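Local coordinates for protein rhamnonate dehydratase (PDB 3FXG) that probably catalyses the magnesium-dependent dehydration of rhamnonate, as a lyase of the enolase superfamily, at residues Asn149-Val152 and Tyr153-Ile156; Ala139-Asp142 and Leu143-Lys146; Leu305-Leu308 and Leu309-Ala313; Tyr332-Gln335 and Ile336-Asn340; Leu112-Gln115 and Met116-Ser120. All coordinates share one frame; numbering follows the deposited sequence.

Contact 1: Asn149-Val152 and Tyr153-Ile156; sequences NEPV and YRLI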
# COMPACT_ATOMS: atom_id res chain seq x y z
N ASN A 149 -29.07 -42.14 -10.85
CA ASN A 149 -29.24 -43.02 -9.70
C ASN A 149 -28.03 -42.93 -8.76
O ASN A 149 -27.52 -43.94 -8.27
CB ASN A 149 -29.43 -44.48 -10.14
CG ASN A 149 -29.88 -45.38 -9.01
OD1 ASN A 149 -29.57 -46.57 -8.98
ND2 ASN A 149 -30.63 -44.81 -8.07
N GLU A 150 -27.56 -41.70 -8.53
CA GLU A 150 -26.41 -41.46 -7.66
C GLU A 150 -26.68 -40.30 -6.71
O GLU A 150 -27.46 -39.40 -7.03
CB GLU A 150 -25.16 -41.15 -8.48
CG GLU A 150 -24.61 -42.31 -9.31
CD GLU A 150 -23.28 -41.99 -9.99
OE1 GLU A 150 -22.30 -41.69 -9.28
OE2 GLU A 150 -23.22 -42.03 -11.24
N PRO A 151 -26.05 -40.30 -5.52
CA PRO A 151 -26.25 -39.20 -4.58
C PRO A 151 -25.53 -38.00 -5.17
O PRO A 151 -24.56 -38.18 -5.91
CB PRO A 151 -25.56 -39.69 -3.30
CG PRO A 151 -25.51 -41.20 -3.47
CD PRO A 151 -25.22 -41.36 -4.93
N VAL A 152 -25.99 -36.79 -4.87
CA VAL A 152 -25.33 -35.60 -5.42
C VAL A 152 -23.85 -35.52 -5.06
O VAL A 152 -23.02 -35.14 -5.90
CB VAL A 152 -26.04 -34.30 -4.95
CG1 VAL A 152 -25.20 -33.08 -5.32
CG2 VAL A 152 -27.41 -34.20 -5.60
N TYR A 153 -23.50 -35.88 -3.83
CA TYR A 153 -22.10 -35.80 -3.42
C TYR A 153 -21.17 -36.64 -4.30
O TYR A 153 -20.00 -36.29 -4.49
CB TYR A 153 -21.95 -36.15 -1.93
CG TYR A 153 -21.89 -37.63 -1.58
CD1 TYR A 153 -20.66 -38.30 -1.51
CD2 TYR A 153 -23.04 -38.33 -1.24
CE1 TYR A 153 -20.59 -39.63 -1.11
CE2 TYR A 153 -22.98 -39.68 -0.84
CZ TYR A 153 -21.75 -40.31 -0.77
OH TYR A 153 -21.66 -41.62 -0.34
N ARG A 154 -21.68 -37.74 -4.85
CA ARG A 154 -20.87 -38.60 -5.71
C ARG A 154 -20.67 -37.99 -7.10
O ARG A 154 -19.90 -38.51 -7.91
CB ARG A 154 -21.52 -39.98 -5.86
CG ARG A 154 -21.52 -40.81 -4.60
CD ARG A 154 -20.11 -41.17 -4.16
NE ARG A 154 -20.13 -42.13 -3.05
CZ ARG A 154 -19.07 -42.45 -2.32
NH1 ARG A 154 -17.89 -41.89 -2.57
NH2 ARG A 154 -19.19 -43.32 -1.33
N LEU A 155 -21.38 -36.89 -7.37
CA LEU A 155 -21.29 -36.21 -8.65
C LEU A 155 -20.44 -34.94 -8.60
O LEU A 155 -20.12 -34.36 -9.64
CB LEU A 155 -22.69 -35.83 -9.14
CG LEU A 155 -23.71 -36.95 -9.35
CD1 LEU A 155 -25.03 -36.36 -9.87
CD2 LEU A 155 -23.16 -37.96 -10.34
N ILE A 156 -20.08 -34.50 -7.40
CA ILE A 156 -19.32 -33.26 -7.27
C ILE A 156 -17.96 -33.39 -6.58
O ILE A 156 -17.50 -32.44 -5.94
CB ILE A 156 -20.14 -32.18 -6.54
CG1 ILE A 156 -20.55 -32.68 -5.16
CG2 ILE A 156 -21.38 -31.84 -7.36
CD1 ILE A 156 -21.29 -31.65 -4.32

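Contact 2: Ala139-Asp142 and Leu143-Lys146; sequences ALWD and LLGK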
# COMPACT_ATOMS: atom_id res chain seq x y z
N ALA A 139 -32.64 -27.98 -7.64
CA ALA A 139 -33.60 -28.91 -8.22
C ALA A 139 -32.95 -29.60 -9.42
O ALA A 139 -33.20 -30.77 -9.68
CB ALA A 139 -34.87 -28.17 -8.67
N LEU A 140 -32.10 -28.87 -10.13
CA LEU A 140 -31.40 -29.44 -11.28
C LEU A 140 -30.46 -30.53 -10.80
O LEU A 140 -30.40 -31.61 -11.39
CB LEU A 140 -30.61 -28.36 -12.02
CG LEU A 140 -31.40 -27.43 -12.95
CD1 LEU A 140 -30.48 -26.33 -13.48
CD2 LEU A 140 -32.00 -28.23 -14.10
N TRP A 141 -29.72 -30.27 -9.72
CA TRP A 141 -28.80 -31.26 -9.19
C TRP A 141 -29.55 -32.49 -8.67
O TRP A 141 -29.08 -33.61 -8.85
CB TRP A 141 -27.92 -30.67 -8.09
CG TRP A 141 -26.76 -29.89 -8.65
CD1 TRP A 141 -26.65 -28.53 -8.77
CD2 TRP A 141 -25.55 -30.44 -9.19
NE1 TRP A 141 -25.45 -28.20 -9.36
CE2 TRP A 141 -24.76 -29.35 -9.63
CE3 TRP A 141 -25.07 -31.74 -9.36
CZ2 TRP A 141 -23.50 -29.53 -10.21
CZ3 TRP A 141 -23.82 -31.92 -9.94
CH2 TRP A 141 -23.05 -30.82 -10.36
N ASP A 142 -30.70 -32.27 -8.05
CA ASP A 142 -31.51 -33.38 -7.53
C ASP A 142 -31.91 -34.25 -8.72
O ASP A 142 -31.85 -35.48 -8.66
CB ASP A 142 -32.76 -32.83 -6.82
CG ASP A 142 -33.55 -33.92 -6.11
OD1 ASP A 142 -32.97 -34.65 -5.27
OD2 ASP A 142 -34.77 -34.05 -6.37
N LEU A 143 -32.31 -33.60 -9.81
CA LEU A 143 -32.71 -34.30 -11.03
C LEU A 143 -31.55 -35.10 -11.62
O LEU A 143 -31.72 -36.26 -12.02
CB LEU A 143 -33.22 -33.29 -12.07
CG LEU A 143 -33.48 -33.80 -13.49
CD1 LEU A 143 -34.58 -34.86 -13.46
CD2 LEU A 143 -33.88 -32.63 -14.38
N LEU A 144 -30.37 -34.49 -11.67
CA LEU A 144 -29.20 -35.17 -12.21
C LEU A 144 -28.87 -36.42 -11.40
O LEU A 144 -28.54 -37.47 -11.97
CB LEU A 144 -27.99 -34.23 -12.22
CG LEU A 144 -28.06 -33.06 -13.21
CD1 LEU A 144 -26.82 -32.18 -13.05
CD2 LEU A 144 -28.17 -33.59 -14.63
N GLY A 145 -28.95 -36.32 -10.08
CA GLY A 145 -28.67 -37.46 -9.24
C GLY A 145 -29.68 -38.57 -9.46
O GLY A 145 -29.34 -39.75 -9.47
N LYS A 146 -30.95 -38.19 -9.63
CA LYS A 146 -32.00 -39.17 -9.84
C LYS A 146 -31.89 -39.87 -11.19
O LYS A 146 -32.10 -41.08 -11.28
CB LYS A 146 -33.37 -38.51 -9.68
CG LYS A 146 -33.70 -38.25 -8.22
CD LYS A 146 -34.92 -37.38 -8.01
CE LYS A 146 -35.19 -37.23 -6.52
NZ LYS A 146 -36.30 -36.29 -6.22

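Contact 3: Leu305-Leu308 and Leu309-Ala313; sequences LTEL and LKVAA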
# COMPACT_ATOMS: atom_id res chain seq x y z
N LEU A 305 -25.75 -24.74 -5.76
CA LEU A 305 -24.61 -25.63 -5.61
C LEU A 305 -23.54 -25.34 -6.66
O LEU A 305 -22.35 -25.32 -6.35
CB LEU A 305 -25.06 -27.09 -5.69
CG LEU A 305 -23.96 -28.16 -5.60
CD1 LEU A 305 -23.16 -27.97 -4.33
CD2 LEU A 305 -24.59 -29.54 -5.64
N THR A 306 -23.96 -25.13 -7.90
CA THR A 306 -23.03 -24.84 -8.98
C THR A 306 -22.12 -23.65 -8.62
O THR A 306 -20.90 -23.74 -8.74
CB THR A 306 -23.78 -24.53 -10.28
OG1 THR A 306 -24.62 -25.65 -10.62
CG2 THR A 306 -22.80 -24.28 -11.43
N GLU A 307 -22.72 -22.56 -8.17
CA GLU A 307 -21.94 -21.38 -7.81
C GLU A 307 -21.15 -21.63 -6.52
O GLU A 307 -20.03 -21.14 -6.36
CB GLU A 307 -22.85 -20.16 -7.62
CG GLU A 307 -22.10 -18.85 -7.34
CD GLU A 307 -21.52 -18.20 -8.59
OE1 GLU A 307 -20.90 -18.91 -9.41
OE2 GLU A 307 -21.67 -16.97 -8.74
N LEU A 308 -21.74 -22.40 -5.59
CA LEU A 308 -21.07 -22.70 -4.33
C LEU A 308 -19.78 -23.48 -4.57
O LEU A 308 -18.79 -23.29 -3.86
CB LEU A 308 -22.00 -23.51 -3.42
CG LEU A 308 -21.43 -23.91 -2.06
CD1 LEU A 308 -20.94 -22.68 -1.29
CD2 LEU A 308 -22.50 -24.64 -1.26
N LEU A 309 -19.79 -24.37 -5.56
CA LEU A 309 -18.59 -25.13 -5.88
C LEU A 309 -17.46 -24.18 -6.29
O LEU A 309 -16.30 -24.41 -5.97
CB LEU A 309 -18.87 -26.12 -7.02
CG LEU A 309 -19.81 -27.28 -6.68
CD1 LEU A 309 -20.22 -28.01 -7.96
CD2 LEU A 309 -19.10 -28.23 -5.72
N LYS A 310 -17.81 -23.12 -7.00
CA LYS A 310 -16.82 -22.14 -7.45
C LYS A 310 -16.34 -21.27 -6.29
O LYS A 310 -15.17 -20.88 -6.23
CB LYS A 310 -17.39 -21.27 -8.56
CG LYS A 310 -17.69 -22.05 -9.84
CD LYS A 310 -18.10 -21.13 -10.98
CE LYS A 310 -18.33 -21.92 -12.27
NZ LYS A 310 -19.45 -22.88 -12.12
N VAL A 311 -17.25 -20.95 -5.37
CA VAL A 311 -16.89 -20.15 -4.21
C VAL A 311 -15.92 -20.94 -3.34
O VAL A 311 -14.92 -20.40 -2.86
CB VAL A 311 -18.15 -19.79 -3.39
CG1 VAL A 311 -17.76 -19.29 -2.00
CG2 VAL A 311 -18.95 -18.72 -4.13
N ALA A 312 -16.20 -22.23 -3.15
CA ALA A 312 -15.34 -23.07 -2.32
C ALA A 312 -13.96 -23.25 -2.94
O ALA A 312 -12.96 -23.28 -2.22
CB ALA A 312 -15.99 -24.45 -2.11
N ALA A 313 -13.90 -23.34 -4.26
CA ALA A 313 -12.62 -23.51 -4.95
C ALA A 313 -11.72 -22.30 -4.76
O ALA A 313 -10.51 -22.44 -4.58
CB ALA A 313 -12.86 -23.76 -6.43
O HOH W 1 -19.38 -25.03 -10.57
O HOH W 2 -21.42 -20.97 -11.08

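Contact 4: Tyr332-Gln335 and Ile336-Asn340; sequences YHFQ and ISQPN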
# COMPACT_ATOMS: atom_id res chain seq x y z
N TYR A 332 -25.11 -30.81 3.30
CA TYR A 332 -24.43 -32.05 3.67
C TYR A 332 -23.67 -32.63 2.49
O TYR A 332 -22.50 -33.01 2.62
CB TYR A 332 -25.42 -33.10 4.20
CG TYR A 332 -26.32 -32.60 5.32
CD1 TYR A 332 -25.94 -31.51 6.10
CD2 TYR A 332 -27.54 -33.22 5.59
CE1 TYR A 332 -26.76 -31.05 7.13
CE2 TYR A 332 -28.36 -32.77 6.61
CZ TYR A 332 -27.97 -31.68 7.37
OH TYR A 332 -28.78 -31.21 8.38
N HIS A 333 -24.32 -32.71 1.34
CA HIS A 333 -23.68 -33.27 0.16
C HIS A 333 -22.47 -32.45 -0.27
O HIS A 333 -21.51 -32.99 -0.82
CB HIS A 333 -24.68 -33.38 -1.00
CG HIS A 333 -25.59 -34.57 -0.90
ND1 HIS A 333 -26.61 -34.66 0.02
CD2 HIS A 333 -25.64 -35.71 -1.63
CE1 HIS A 333 -27.25 -35.80 -0.14
NE2 HIS A 333 -26.68 -36.46 -1.14
N PHE A 334 -22.53 -31.15 -0.01
CA PHE A 334 -21.43 -30.27 -0.37
C PHE A 334 -20.27 -30.44 0.61
O PHE A 334 -19.13 -30.66 0.21
CB PHE A 334 -21.90 -28.82 -0.38
CG PHE A 334 -20.80 -27.83 -0.63
CD1 PHE A 334 -20.23 -27.71 -1.89
CD2 PHE A 334 -20.31 -27.05 0.41
CE1 PHE A 334 -19.18 -26.82 -2.11
CE2 PHE A 334 -19.26 -26.16 0.20
CZ PHE A 334 -18.70 -26.05 -1.07
N GLN A 335 -20.56 -30.32 1.91
CA GLN A 335 -19.54 -30.44 2.94
C GLN A 335 -18.75 -31.74 2.94
O GLN A 335 -17.56 -31.75 3.25
CB GLN A 335 -20.16 -30.27 4.34
CG GLN A 335 -20.56 -28.85 4.70
CD GLN A 335 -19.49 -27.84 4.32
OE1 GLN A 335 -19.33 -27.51 3.15
NE2 GLN A 335 -18.75 -27.35 5.31
N ILE A 336 -19.41 -32.83 2.59
CA ILE A 336 -18.76 -34.13 2.58
C ILE A 336 -17.84 -34.34 1.38
O ILE A 336 -17.03 -35.27 1.37
CB ILE A 336 -19.83 -35.26 2.59
CG1 ILE A 336 -19.24 -36.55 3.14
CG2 ILE A 336 -20.36 -35.48 1.18
CD1 ILE A 336 -18.95 -36.50 4.62
N SER A 337 -17.93 -33.46 0.38
CA SER A 337 -17.16 -33.63 -0.85
C SER A 337 -15.99 -32.72 -1.18
O SER A 337 -15.26 -32.99 -2.13
CB SER A 337 -18.13 -33.57 -2.03
OG SER A 337 -18.72 -32.29 -2.12
N GLN A 338 -15.79 -31.64 -0.42
CA GLN A 338 -14.70 -30.72 -0.74
C GLN A 338 -13.48 -30.84 0.17
O GLN A 338 -13.54 -31.41 1.26
CB GLN A 338 -15.24 -29.28 -0.71
CG GLN A 338 -16.47 -29.07 -1.58
CD GLN A 338 -16.20 -29.32 -3.06
OE1 GLN A 338 -16.78 -30.22 -3.67
NE2 GLN A 338 -15.33 -28.51 -3.64
N PRO A 339 -12.34 -30.29 -0.28
CA PRO A 339 -11.13 -30.36 0.54
C PRO A 339 -11.11 -29.36 1.69
O PRO A 339 -10.42 -29.58 2.69
CB PRO A 339 -10.02 -30.10 -0.48
CG PRO A 339 -10.68 -29.17 -1.45
CD PRO A 339 -12.03 -29.81 -1.64
N ASN A 340 -11.87 -28.27 1.56
CA ASN A 340 -11.89 -27.23 2.58
C ASN A 340 -13.26 -26.99 3.24
O ASN A 340 -13.65 -25.84 3.46
CB ASN A 340 -11.38 -25.92 1.97
CG ASN A 340 -12.26 -25.42 0.83
OD1 ASN A 340 -12.78 -26.22 0.05
ND2 ASN A 340 -12.40 -24.11 0.72

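Contact 5: Leu112-Gln115 and Met116-Ser120; sequences LFEQ and MYRAS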
# COMPACT_ATOMS: atom_id res chain seq x y z
N LEU A 112 -26.67 -22.81 -17.60
CA LEU A 112 -27.93 -22.36 -17.02
C LEU A 112 -27.75 -21.34 -15.90
O LEU A 112 -28.53 -20.39 -15.79
CB LEU A 112 -28.75 -23.56 -16.55
CG LEU A 112 -29.15 -24.52 -17.68
CD1 LEU A 112 -29.91 -25.70 -17.10
CD2 LEU A 112 -30.01 -23.79 -18.70
N PHE A 113 -26.74 -21.52 -15.06
CA PHE A 113 -26.53 -20.56 -13.98
C PHE A 113 -26.09 -19.21 -14.53
O PHE A 113 -26.60 -18.17 -14.11
CB PHE A 113 -25.48 -21.04 -12.98
CG PHE A 113 -25.17 -20.01 -11.93
CD1 PHE A 113 -26.04 -19.82 -10.85
CD2 PHE A 113 -24.09 -19.15 -12.07
CE1 PHE A 113 -25.82 -18.79 -9.93
CE2 PHE A 113 -23.87 -18.11 -11.16
CZ PHE A 113 -24.74 -17.93 -10.10
N GLU A 114 -25.14 -19.21 -15.45
CA GLU A 114 -24.65 -17.96 -16.02
C GLU A 114 -25.78 -17.21 -16.70
O GLU A 114 -25.87 -15.99 -16.61
CB GLU A 114 -23.53 -18.23 -17.04
CG GLU A 114 -22.29 -18.87 -16.44
CD GLU A 114 -21.69 -18.04 -15.32
OE1 GLU A 114 -21.45 -16.83 -15.54
OE2 GLU A 114 -21.46 -18.60 -14.22
N GLN A 115 -26.66 -17.94 -17.39
CA GLN A 115 -27.77 -17.30 -18.07
C GLN A 115 -28.75 -16.67 -17.08
O GLN A 115 -29.11 -15.50 -17.21
CB GLN A 115 -28.50 -18.29 -18.97
CG GLN A 115 -27.64 -18.80 -20.13
CD GLN A 115 -28.42 -19.67 -21.10
OE1 GLN A 115 -29.26 -20.47 -20.69
NE2 GLN A 115 -28.11 -19.54 -22.39
N MSE A 116 -29.17 -17.44 -16.08
CA MSE A 116 -30.10 -16.91 -15.10
C MSE A 116 -29.50 -15.75 -14.31
O MSE A 116 -30.17 -14.75 -14.05
CB MSE A 116 -30.54 -18.01 -14.13
CG MSE A 116 -31.36 -19.12 -14.78
SE MSE A 116 -32.11 -20.34 -13.47
CE MSE A 116 -30.57 -21.47 -13.18
N TYR A 117 -28.22 -15.87 -13.95
CA TYR A 117 -27.57 -14.81 -13.18
C TYR A 117 -27.35 -13.54 -13.99
O TYR A 117 -27.70 -12.44 -13.55
CB TYR A 117 -26.22 -15.29 -12.63
CG TYR A 117 -25.57 -14.29 -11.71
CD1 TYR A 117 -25.90 -14.24 -10.36
CD2 TYR A 117 -24.67 -13.34 -12.20
CE1 TYR A 117 -25.35 -13.27 -9.51
CE2 TYR A 117 -24.11 -12.37 -11.37
CZ TYR A 117 -24.45 -12.34 -10.03
OH TYR A 117 -23.90 -11.38 -9.20
N ARG A 118 -26.77 -13.67 -15.17
CA ARG A 118 -26.49 -12.50 -15.99
C ARG A 118 -27.75 -11.85 -16.56
O ARG A 118 -27.80 -10.64 -16.75
CB ARG A 118 -25.48 -12.84 -17.09
CG ARG A 118 -24.08 -13.14 -16.53
CD ARG A 118 -23.06 -13.47 -17.62
NE ARG A 118 -22.70 -12.34 -18.47
CZ ARG A 118 -21.92 -11.32 -18.09
NH1 ARG A 118 -21.40 -11.28 -16.87
NH2 ARG A 118 -21.62 -10.36 -18.96
N ALA A 119 -28.78 -12.65 -16.82
CA ALA A 119 -30.03 -12.11 -17.35
C ALA A 119 -30.84 -11.37 -16.28
O ALA A 119 -31.71 -10.57 -16.61
CB ALA A 119 -30.87 -13.23 -17.96
N SER A 120 -30.56 -11.65 -15.01
CA SER A 120 -31.29 -10.99 -13.93
C SER A 120 -30.43 -9.97 -13.18
O SER A 120 -30.84 -9.45 -12.14
CB SER A 120 -31.83 -12.02 -12.94
OG SER A 120 -30.78 -12.78 -12.36

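Contact 1: Asn149-Val152 and Tyr153-Ile156
Pro151 and Val152 accept two successive i to i+3 backbone bonds, from Arg154 N to Pro151 O (3.1 Å) and from Leu155 N to Val152 O (2.8 Å), so the chain rolls into a tight turn right after the end of helix 128-148. That end is a Schellman motif with Asn149, at positive phi, as its C-prime residue.

Two side chains run alongside the proline ring: Pro151 CB lies 3.5 Å from Tyr153 CD2, and Pro151 CD is 3.8 Å from Arg154 CG. Tyr153 reaches the proline because its CG sits between the backbone N and the carbonyl carbon (chi1 82°), and its hydroxyl is bonded to Asp381. Glu150 crosses Leu155, with Glu150 OE1 4.0 Å from Leu155 CD2, while its carboxylate forms salt bridges with Arg148 and Arg107 of the second subunit.

The turn is wedged between the two domains: Leu155 and Ile156 rest on Trp141 of helix 128-148, Val152 and Ile156 on Leu305 of helix 305-316, and Pro151 and Val152 on His333 of helix 329-335.

Contact 2: Ala139-Asp142 and Leu143-Lys146
Asp142 and Lys146 form an i to i+4 salt bridge within the last three turns of helix 128-148, a helix of the capping domain that enolase-superfamily enzymes set against their barrel. Lys146 NZ lies 2.7 Å from Asp142 OD2 and approaches it on the syn side, 22° out of the carboxylate plane. The two groups meet because Asp142 CG stands anti to its own nitrogen and beside the carbonyl carbon (chi1 -173°), from where OD2 meets the lysine, whose extended chain runs past Asp142 O and crosses the carboxylate. Both carboxylate oxygens have further partners: OD1 accepts from Phe385 N and OD2 also from Phe80 N. The ammonium in turn makes a cation-pi contact with Phe80, so the ion pair is part of a larger polar cluster, which probably favours the charged form of the aspartate.

On a neighbouring side of the helix the contact is apolar. Leu144 CD1 lies over one face of the indole of Trp141, toward its rim, 4.1 Å from Trp141 CE3. Regular i to i+4 bonds carry the backbone through, among them Leu144 N to Leu140 O at 2.9 Å and Gly145 N to Trp141 O at 3.0 Å.

Different sides of the helix meet different elements. Ala139, Leu140 and Leu143 pack on Ile71 of strand 66-73; Leu140 also touches Leu112, and Trp141 and Leu144 touch Thr109, both residues of helix 109-119. The indole NE1 is bonded to Thr306 OG1, tying the helix to helix 305-316.

Contact 3: Leu305-Leu308 and Leu309-Ala313
Lys310 and Glu307 are joined through water rather than directly: Glu307 OE1 and Lys310 NZ stand 5.0 Å apart, and one water gives a proton to OE1 and accepts one from the ammonium, at 2.7 Å from Glu307 OE1 and 2.9 Å from Lys310 NZ. A second water accepts from Lys310 NZ and donates to Thr306 O, 2.7 Å from each. Asn110 OD1 is a further acceptor for this ammonium, which curls back over the start of the helix by a bend at its last torsion (chi4 63°). The aliphatic part of the lysine crosses the glutamate at about a right angle, and Glu307 OE1 is also held by a salt bridge to Arg280. Thr306 OG1 is bonded to Asp137 OD1.

These residues begin helix 305-316, one of the outer helices of the enolase-type barrel, on the side that faces the capping domain. Leu309 N bonds to Leu305 O at 2.8 Å, Val311 N to Glu307 O, and Ala312 N to Leu308 O; Glu307 O also takes a weak bond from Lys310 N. Beside these bonds Leu305 CD1 touches Leu309 CG at 4.1 Å, and both leucines, with Leu308 and Ala312, pack on Phe334 of helix 329-335. At the far end of the segment, Ala312 O accepts a bond from Asn340 ND2, while Ala313 packs against Ala313 of the second subunit.

Contact 4: Tyr332-Gln335 and Ile336-Asn340
Tyr332 O accepts the last i to i+4 bond in this segment, from Ile336 N at 3.1 Å, as helix 329-335 of the enolase-type barrel gives way to the loop that leads to strand 344-347. The tyrosine ring packs toward the barrel strands, where it meets Phe166.

His333 offers its carbonyl to the following turn: Ile336 CG2 rests 3.4 Å from His333 O, and Ser337 OG is 3.2 Å from the same oxygen. Its ring bonds through ND1 to Pro329 O and meets Phe385 edge-to-face.

At Phe334 the bonding tightens to i to i+3. Ser337 N donates to Phe334 O at 3.1 Å, and Ser337 OG comes within 2.9 Å of the same Phe334 O. The serine hydroxyl thus has two carbonyls within range of its one proton, a position set by OG lying between the backbone nitrogen and carbonyl carbon (chi1 65°).

The Gln335 amide reaches the far end of the loop, with NE2 bonded to Phe343 O, and to Val322 O, and the Gln335 carbonyl is taken by Thr341 OG1 and Lys161 NZ. The loop beyond reaches another chain, where Ser337 O is bonded to Asn110 ND2 of the second subunit.

Gln338 folds back over the Phe334 ring in a CH-pi contact: its CG stands 4.0 Å from the centroid of the Phe334 ring, 28° off the normal, and 3.6 Å from Phe334 CE1.

Contact 5: Leu112-Gln115 and Met116-Ser120
Phe113 and Tyr117, one turn apart on helix 109-119, point the same way and lie side by side. Their planes are only 23° from parallel, yet the rings are slid so far apart, with centroids at 5.7 Å, that they barely overlap. What sits over the face of Phe113 is the root of the tyrosine: Tyr117 CB stands 4.2 Å from the centroid of the Phe113 ring, 24° off its normal, in a CH-pi contact. At the leading rim Phe113 CZ is 3.9 Å from Tyr117 CD1. Each ring has CG anti to the backbone N (chi1 175° for Phe113), which tilts both in the same sense and produces the staggered pair. Ile133 and Ile130 of helix 128-148 pack on Phe113 and Tyr117 respectively.

On another side of the helix the selenomethionine Met116 bends at its third torsion, bringing CE back to 4.4 Å from Leu112 CB and 3.5 Å from Leu112 O. Backbone bonds run i to i+4, Tyr117 N to Phe113 O being 2.8 Å. At the C-terminal end Ser120 OG donates to Met116 O at 2.7 Å.

The polar ends find partners elsewhere. The Glu114 carboxylate stays within the chain, bridged to Arg280, whereas Arg118 NE bonds to Pro45 O of the third subunit. Tyr117 combines two kinds of chemistry in one side chain: its CB and CD1 pack on Phe113, while its hydroxyl bonds to Asp254 of the third subunit, so that the same residue serves the helix and the assembly.

In the fold
Contacts 1 to 4 form a continuous patch where the capping domain meets the barrel, and contact 5 extends it along the capping helices. Leu305 is a shared point: its CD2 lies 3.6 Å from Val152 CG1 of contact 1 and 3.7 Å from Trp141 CG of contact 2. Contacts 3 and 4 are closely joined, their centres about 11 Å apart. Contact 5 touches contact 2 through Leu112 and Leu140 and contact 3 through Phe113 and Glu307, but its nearest atoms stay about 13 Å from those of contacts 1 and 4. The magnesium ion, bound by Asp222, Glu248 and Glu275, is about 14 Å from the side chain of Gln335 in contact 4.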